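Putative methylase (Clostridium difficile, PDB 3LDU) probably methylates guanine bases of ribosomal RNA, joining an RNA-binding THUMP region to a Rossmann-like methyltransferase domain that holds GTP in the crystal. Local coordinates at residues A[20-24]-A[57-61]; A[179-185]-A[208-212]. One frame throughout, in Å; residues are numbered along the deposited sequence.

How the contacts relate
Contacts 1 and 2 are neighbours in space although one belongs to the RlmL ferredoxin-like domain and the other to the methyltransferase domain; their centres lie 13 Å apart. In sequence the two follow one another without overlap. Two polar links run between them: Glu-60 OE1 makes a salt bridge to Arg-180 NE at 2.8 Å, and Glu-60 OE2 and Thr-182 OG1, 2.6 Å apart, probably share a hydrogen bond. The Thr-182 methyl also packs on the backbone oxygens of Arg-57 and Ala-59. Contact 2 borders the GTP triphosphate directly, whereas in contact 1 the side chain of Arg-57 is about 11 Å from that of Thr-208, so contact 1 does not itself border the nucleotide.

Contact 1: A[20-24]-A[57-61]; sequences MLARE and RCAER
Glu-24 presents the oxygen-bearing end of its carboxylate to the loop backbone at Arg-57 and Cys-58, where each of its oxygens accepts one main-chain N-H. The bond from Arg-57 N to Glu-24 OE1 is 2.8 Å long and nearly straight (166°), and it enters on the syn lone pair. Cys-58 N reaches Glu-24 OE2 at 2.8 Å, also from the syn side, but the bond is bent and tilted somewhat out of the carboxylate plane. Beyond CG the glutamate is extended (chi2 -166°), which carries its flat end across from the helix to the loop. This pair of bonds ties helix 18-27 of the ferredoxin-like domain to the link between helix 48-55 and strand 63-70. Glu-24 OE1 has a further partner in Tyr-189 OH of helix 181-189, while the Arg-57 guanidinium is turned elsewhere, its NH1 bonded to Met-220 O. Toward the N-terminal end of the helical segment the contact becomes apolar. Leu-21 runs alongside Cys-58, and its CD1 comes to 3.9 Å from Ala-59 CB. One helical turn from Glu-24, the selenomethionine at Met-20 offers only CB, 4.2 Å from Cys-58 SG; Met-20 also touches Tyr-189 and Leu-190.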
loop_
_atom_site.group_PDB
_atom_site.type_symbol
_atom_site.label_atom_id
_atom_site.label_comp_id
_atom_site.label_asym_id
_atom_site.label_seq_id
_atom_site.Cartn_x
_atom_site.Cartn_y
_atom_site.Cartn_z
HETATM N N MSE A 20 10.345 2.747 -1.059
HETATM C CA MSE A 20 9.624 3.250 0.103
HETATM C C MSE A 20 9.253 2.109 1.027
HETATM O O MSE A 20 9.398 2.226 2.236
HETATM C CB MSE A 20 8.352 3.991 -0.292
HETATM C CG MSE A 20 8.608 5.327 -0.940
HETATM SE SE MSE A 20 9.076 5.169 -2.805
HETATM C CE MSE A 20 9.246 3.300 -3.182
ATOM N N LEU A 21 8.763 1.016 0.454
ATOM C CA LEU A 21 8.390 -0.161 1.267
ATOM C C LEU A 21 9.611 -0.753 1.976
ATOM O O LEU A 21 9.552 -1.120 3.146
ATOM C CB LEU A 21 7.724 -1.227 0.402
ATOM C CG LEU A 21 7.287 -2.531 1.099
ATOM C CD1 LEU A 21 6.500 -2.258 2.394
ATOM C CD2 LEU A 21 6.457 -3.345 0.144
ATOM N N ALA A 22 10.730 -0.840 1.268
ATOM C CA ALA A 22 11.943 -1.378 1.866
ATOM C C ALA A 22 12.388 -0.521 3.046
ATOM O O ALA A 22 12.836 -1.040 4.077
ATOM C CB ALA A 22 13.051 -1.482 0.827
ATOM N N ARG A 23 12.241 0.791 2.900
ATOM C CA ARG A 23 12.619 1.721 3.945
ATOM C C ARG A 23 11.738 1.500 5.185
ATOM O O ARG A 23 12.231 1.510 6.313
ATOM C CB ARG A 23 12.470 3.146 3.407
ATOM C CG ARG A 23 12.841 4.251 4.341
ATOM C CD ARG A 23 12.613 5.576 3.617
ATOM N NE ARG A 23 13.411 5.677 2.392
ATOM C CZ ARG A 23 13.214 6.596 1.443
ATOM N NH1 ARG A 23 12.228 7.476 1.558
ATOM N NH2 ARG A 23 13.993 6.622 0.367
ATOM N N GLU A 24 10.440 1.294 4.966
ATOM C CA GLU A 24 9.505 1.048 6.072
ATOM C C GLU A 24 9.875 -0.236 6.822
ATOM O O GLU A 24 9.845 -0.288 8.053
ATOM C CB GLU A 24 8.084 0.851 5.543
ATOM C CG GLU A 24 7.386 2.084 4.998
ATOM C CD GLU A 24 5.894 1.817 4.838
ATOM O OE1 GLU A 24 5.123 2.262 5.708
ATOM O OE2 GLU A 24 5.502 1.113 3.883
ATOM N N ARG A 57 2.682 1.014 5.462
ATOM C CA ARG A 57 1.752 1.871 4.721
ATOM C C ARG A 57 1.818 1.670 3.217
ATOM O O ARG A 57 0.886 2.039 2.509
ATOM C CB ARG A 57 2.027 3.346 5.025
ATOM C CG ARG A 57 2.090 3.659 6.500
ATOM C CD ARG A 57 2.278 5.138 6.765
ATOM N NE ARG A 57 2.645 5.385 8.160
ATOM C CZ ARG A 57 1.774 5.667 9.116
ATOM N NH1 ARG A 57 0.469 5.740 8.835
ATOM N NH2 ARG A 57 2.201 5.861 10.355
ATOM N N CYS A 58 2.909 1.079 2.731
ATOM C CA CYS A 58 3.100 0.908 1.285
ATOM C C CYS A 58 2.974 -0.534 0.788
ATOM O O CYS A 58 3.111 -0.806 -0.399
ATOM C CB CYS A 58 4.440 1.506 0.867
ATOM S SG CYS A 58 4.482 3.313 1.118
ATOM N N ALA A 59 2.718 -1.457 1.713
ATOM C CA ALA A 59 2.515 -2.858 1.355
ATOM C C ALA A 59 1.068 -3.088 0.962
ATOM O O ALA A 59 0.165 -2.574 1.610
ATOM C CB ALA A 59 2.869 -3.759 2.550
ATOM N N GLU A 60 0.836 -3.888 -0.074
ATOM C CA GLU A 60 -0.543 -4.203 -0.441
ATOM C C GLU A 60 -1.073 -5.349 0.412
ATOM O O GLU A 60 -2.281 -5.512 0.548
ATOM C CB GLU A 60 -0.659 -4.578 -1.916
ATOM C CG GLU A 60 -0.241 -3.475 -2.861
ATOM C CD GLU A 60 -1.108 -2.232 -2.734
ATOM O OE1 GLU A 60 -2.344 -2.367 -2.594
ATOM O OE2 GLU A 60 -0.543 -1.118 -2.801
ATOM N N ARG A 61 -0.152 -6.138 0.961
ATOM C CA ARG A 61 -0.504 -7.171 1.925
ATOM C C ARG A 61 0.753 -7.838 2.446
ATOM O O ARG A 61 1.867 -7.446 2.094
ATOM C CB ARG A 61 -1.500 -8.192 1.360
ATOM C CG ARG A 61 -1.086 -8.819 0.049
ATOM C CD ARG A 61 -2.092 -9.873 -0.387
ATOM N NE ARG A 61 -3.412 -9.311 -0.674
ATOM C CZ ARG A 61 -4.441 -9.346 0.165
ATOM N NH1 ARG A 61 -5.607 -8.812 -0.188
ATOM N NH2 ARG A 61 -4.305 -9.912 1.355
#

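Contact 2: A[179-185]-A[208-212]; sequences IRETLAA and TILIE. With GTP (guanosine-5'-triphosphate), chain B.
Thr-208 lies aslant Ile-179, and the two residues share one oxygen of the GTP gamma-phosphate. The threonine divides its branches between two tasks. Its OG1, anti to the carbonyl carbon (chi1 -59°), donates to GTP O2G at 3.1 Å. The methyl CG2 instead lies anti to the backbone N and packs against Ile-179 O and Ala-184 CB, the latter 3.9 Å away. From the other segment, Ile-179 N donates to the same GTP O2G at 2.7 Å through a bent bond (136°), and Ile-179 CG2 rests against Thr-208 CB at 3.8 Å. One phosphate oxygen is thus held by a backbone amide and a hydroxyl from opposing segments.

Ala-184 supplies the small central surface between the helices: its CB touches Thr-208 CG2, Ile-209 CG1 (4.1 Å) and Glu-212 CG. Glu-212, bent at chi2, brings its carboxylate alongside the first turn of the facing helix, with OE1 at 3.6 Å from Ala-185 CB and OE2 against Glu-181 CB. The Glu-181 chain is bent as well and crosses Glu-212 obliquely; the two acidic ends diverge, their planes almost perpendicular. Each finds a basic partner outside: Glu-181 OE1 bonds to Arg-171 and His-166, while Glu-212 OE2 bonds to Tyr-170 OH and Arg-168, which probably eases the proximity of like charges.

The short helical segments 181-185 and 208-212 approach to 8.7 Å and cross at -63°. Helix 208-217 follows strand 199-201 of the Rossmann-like sheet, whose two outermost strands are 286-290 and 359-365, and Leu-210 packs on strands 199-201 and 286-290. Beside it, the start of helix 181-189 and the residues just before it meet strand 359-365, Leu-183 and Ile-179 both touching Asn-365.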
loop_
_atom_site.group_PDB
_atom_site.type_symbol
_atom_site.label_atom_id
_atom_site.label_comp_id
_atom_site.label_asym_id
_atom_site.label_seq_id
_atom_site.Cartn_x
_atom_site.Cartn_y
_atom_site.Cartn_z
ATOM N N ILE A 179 -7.192 8.112 -5.304
ATOM C CA ILE A 179 -5.878 7.492 -5.368
ATOM C C ILE A 179 -5.812 6.373 -4.327
ATOM O O ILE A 179 -6.444 6.456 -3.285
ATOM C CB ILE A 179 -4.772 8.544 -5.116
ATOM C CG1 ILE A 179 -3.383 7.949 -5.309
ATOM C CG2 ILE A 179 -4.889 9.162 -3.719
ATOM C CD1 ILE A 179 -2.299 9.022 -5.301
ATOM N N ARG A 180 -5.062 5.321 -4.617
ATOM C CA ARG A 180 -4.928 4.218 -3.661
ATOM C C ARG A 180 -4.198 4.690 -2.396
ATOM O O ARG A 180 -3.238 5.461 -2.494
ATOM C CB ARG A 180 -4.140 3.090 -4.330
ATOM C CG ARG A 180 -4.319 1.748 -3.690
ATOM C CD ARG A 180 -3.652 0.691 -4.557
ATOM N NE ARG A 180 -3.980 -0.666 -4.134
ATOM C CZ ARG A 180 -4.885 -1.440 -4.730
ATOM N NH1 ARG A 180 -5.565 -0.994 -5.783
ATOM N NH2 ARG A 180 -5.107 -2.666 -4.271
ATOM N N GLU A 181 -4.644 4.239 -1.220
ATOM C CA GLU A 181 -4.054 4.684 0.054
ATOM C C GLU A 181 -2.544 4.390 0.158
ATOM O O GLU A 181 -1.770 5.191 0.702
ATOM C CB GLU A 181 -4.790 4.055 1.248
ATOM C CG GLU A 181 -6.237 4.506 1.421
ATOM C CD GLU A 181 -7.246 3.658 0.652
ATOM O OE1 GLU A 181 -6.913 3.132 -0.438
ATOM O OE2 GLU A 181 -8.388 3.523 1.148
ATOM N N THR A 182 -2.131 3.219 -0.323
ATOM C CA THR A 182 -0.720 2.827 -0.267
ATOM C C THR A 182 0.132 3.730 -1.166
ATOM O O THR A 182 1.228 4.147 -0.790
ATOM C CB THR A 182 -0.531 1.387 -0.730
ATOM O OG1 THR A 182 -1.274 1.181 -1.936
ATOM C CG2 THR A 182 -1.043 0.424 0.357
ATOM N N LEU A 183 -0.378 4.020 -2.356
ATOM C CA LEU A 183 0.313 4.936 -3.264
ATOM C C LEU A 183 0.439 6.316 -2.622
ATOM O O LEU A 183 1.510 6.926 -2.646
ATOM C CB LEU A 183 -0.428 5.021 -4.590
ATOM C CG LEU A 183 0.140 5.982 -5.634
ATOM C CD1 LEU A 183 1.573 5.628 -5.946
ATOM C CD2 LEU A 183 -0.701 5.935 -6.897
ATOM N N ALA A 184 -0.656 6.802 -2.043
ATOM C CA ALA A 184 -0.643 8.103 -1.376
ATOM C C ALA A 184 0.403 8.172 -0.271
ATOM O O ALA A 184 1.141 9.134 -0.167
ATOM C CB ALA A 184 -2.043 8.441 -0.816
ATOM N N ALA A 185 0.480 7.146 0.574
ATOM C CA ALA A 185 1.529 7.144 1.589
ATOM C C ALA A 185 2.911 7.192 0.953
ATOM O O ALA A 185 3.809 7.866 1.454
ATOM C CB ALA A 185 1.398 5.897 2.493
ATOM N N THR A 208 -7.574 11.589 0.495
ATOM C CA THR A 208 -6.700 10.448 0.788
ATOM C C THR A 208 -5.255 10.860 1.069
ATOM O O THR A 208 -4.646 10.391 2.028
ATOM C CB THR A 208 -6.704 9.474 -0.392
ATOM O OG1 THR A 208 -8.045 9.027 -0.620
ATOM C CG2 THR A 208 -5.827 8.261 -0.092
ATOM N N ILE A 209 -4.709 11.735 0.227
ATOM C CA ILE A 209 -3.330 12.154 0.398
ATOM C C ILE A 209 -3.135 12.814 1.759
ATOM O O ILE A 209 -2.168 12.526 2.455
ATOM C CB ILE A 209 -2.889 13.085 -0.753
ATOM C CG1 ILE A 209 -2.738 12.246 -2.025
ATOM C CG2 ILE A 209 -1.569 13.787 -0.415
ATOM C CD1 ILE A 209 -2.379 13.062 -3.256
ATOM N N LEU A 210 -4.049 13.708 2.128
ATOM C CA LEU A 210 -3.933 14.414 3.403
ATOM C C LEU A 210 -4.189 13.521 4.614
ATOM O O LEU A 210 -3.515 13.646 5.630
ATOM C CB LEU A 210 -4.872 15.611 3.449
ATOM C CG LEU A 210 -4.505 16.669 2.418
ATOM C CD1 LEU A 210 -5.586 17.760 2.369
ATOM C CD2 LEU A 210 -3.151 17.225 2.774
ATOM N N ILE A 211 -5.177 12.643 4.515
ATOM C CA ILE A 211 -5.386 11.656 5.582
ATOM C C ILE A 211 -4.124 10.809 5.803
ATOM O O ILE A 211 -3.675 10.630 6.940
ATOM C CB ILE A 211 -6.647 10.802 5.313
ATOM C CG1 ILE A 211 -7.883 11.698 5.373
ATOM C CG2 ILE A 211 -6.768 9.653 6.329
ATOM C CD1 ILE A 211 -9.148 11.089 4.773
ATOM N N GLU A 212 -3.530 10.302 4.724
ATOM C CA GLU A 212 -2.288 9.552 4.877
ATOM C C GLU A 212 -1.169 10.383 5.487
ATOM O O GLU A 212 -0.414 9.887 6.340
ATOM C CB GLU A 212 -1.846 8.897 3.568
ATOM C CG GLU A 212 -2.831 7.872 3.068
ATOM C CD GLU A 212 -2.814 6.587 3.910
ATOM O OE1 GLU A 212 -1.720 6.126 4.296
ATOM O OE2 GLU A 212 -3.897 6.046 4.169
HETATM P PG GTP B . -8.111 11.432 -3.787
HETATM O O1G GTP B . -7.393 12.446 -2.923
HETATM O O2G GTP B . -7.529 10.073 -3.509
HETATM O O3G GTP B . -9.583 11.371 -3.450
HETATM O O3B GTP B . -7.895 11.845 -5.338
HETATM P PB GTP B . -9.127 12.445 -6.194
HETATM O O1B GTP B . -9.709 11.320 -7.015
HETATM O O2B GTP B . -10.195 13.006 -5.294
HETATM O O3A GTP B . -8.589 13.585 -7.206
HETATM P PA GTP B . -9.153 13.504 -8.724
HETATM O O1A GTP B . -10.649 13.283 -8.665
HETATM O O2A GTP B . -8.494 12.376 -9.481
HETATM O "O5'" GTP B . -8.905 14.923 -9.431
HETATM C "C5'" GTP B . -8.415 15.938 -8.614
HETATM C "C4'" GTP B . -9.604 16.682 -8.017
HETATM O "O4'" GTP B . -9.431 18.020 -8.393
HETATM C "C3'" GTP B . -10.999 16.289 -8.511
HETATM O "O3'" GTP B . -11.756 15.898 -7.386
HETATM C "C2'" GTP B . -11.609 17.551 -9.114
HETATM O "O2'" GTP B . -12.899 17.839 -8.612
HETATM C "C1'" GTP B . -10.685 18.622 -8.588
HETATM N N9 GTP B . -10.460 19.775 -9.467
HETATM C C8 GTP B . -10.508 19.902 -10.830
HETATM N N7 GTP B . -10.192 21.192 -11.128
HETATM C C5 GTP B . -9.957 21.868 -9.974
HETATM C C6 GTP B . -9.605 23.184 -9.696
HETATM O O6 GTP B . -9.446 24.015 -10.604
HETATM N N1 GTP B . -9.433 23.548 -8.377
HETATM C C2 GTP B . -9.605 22.634 -7.352
HETATM N N2 GTP B . -9.414 23.031 -6.105
HETATM N N3 GTP B . -9.968 21.316 -7.618
HETATM C C4 GTP B . -10.126 20.971 -8.921
#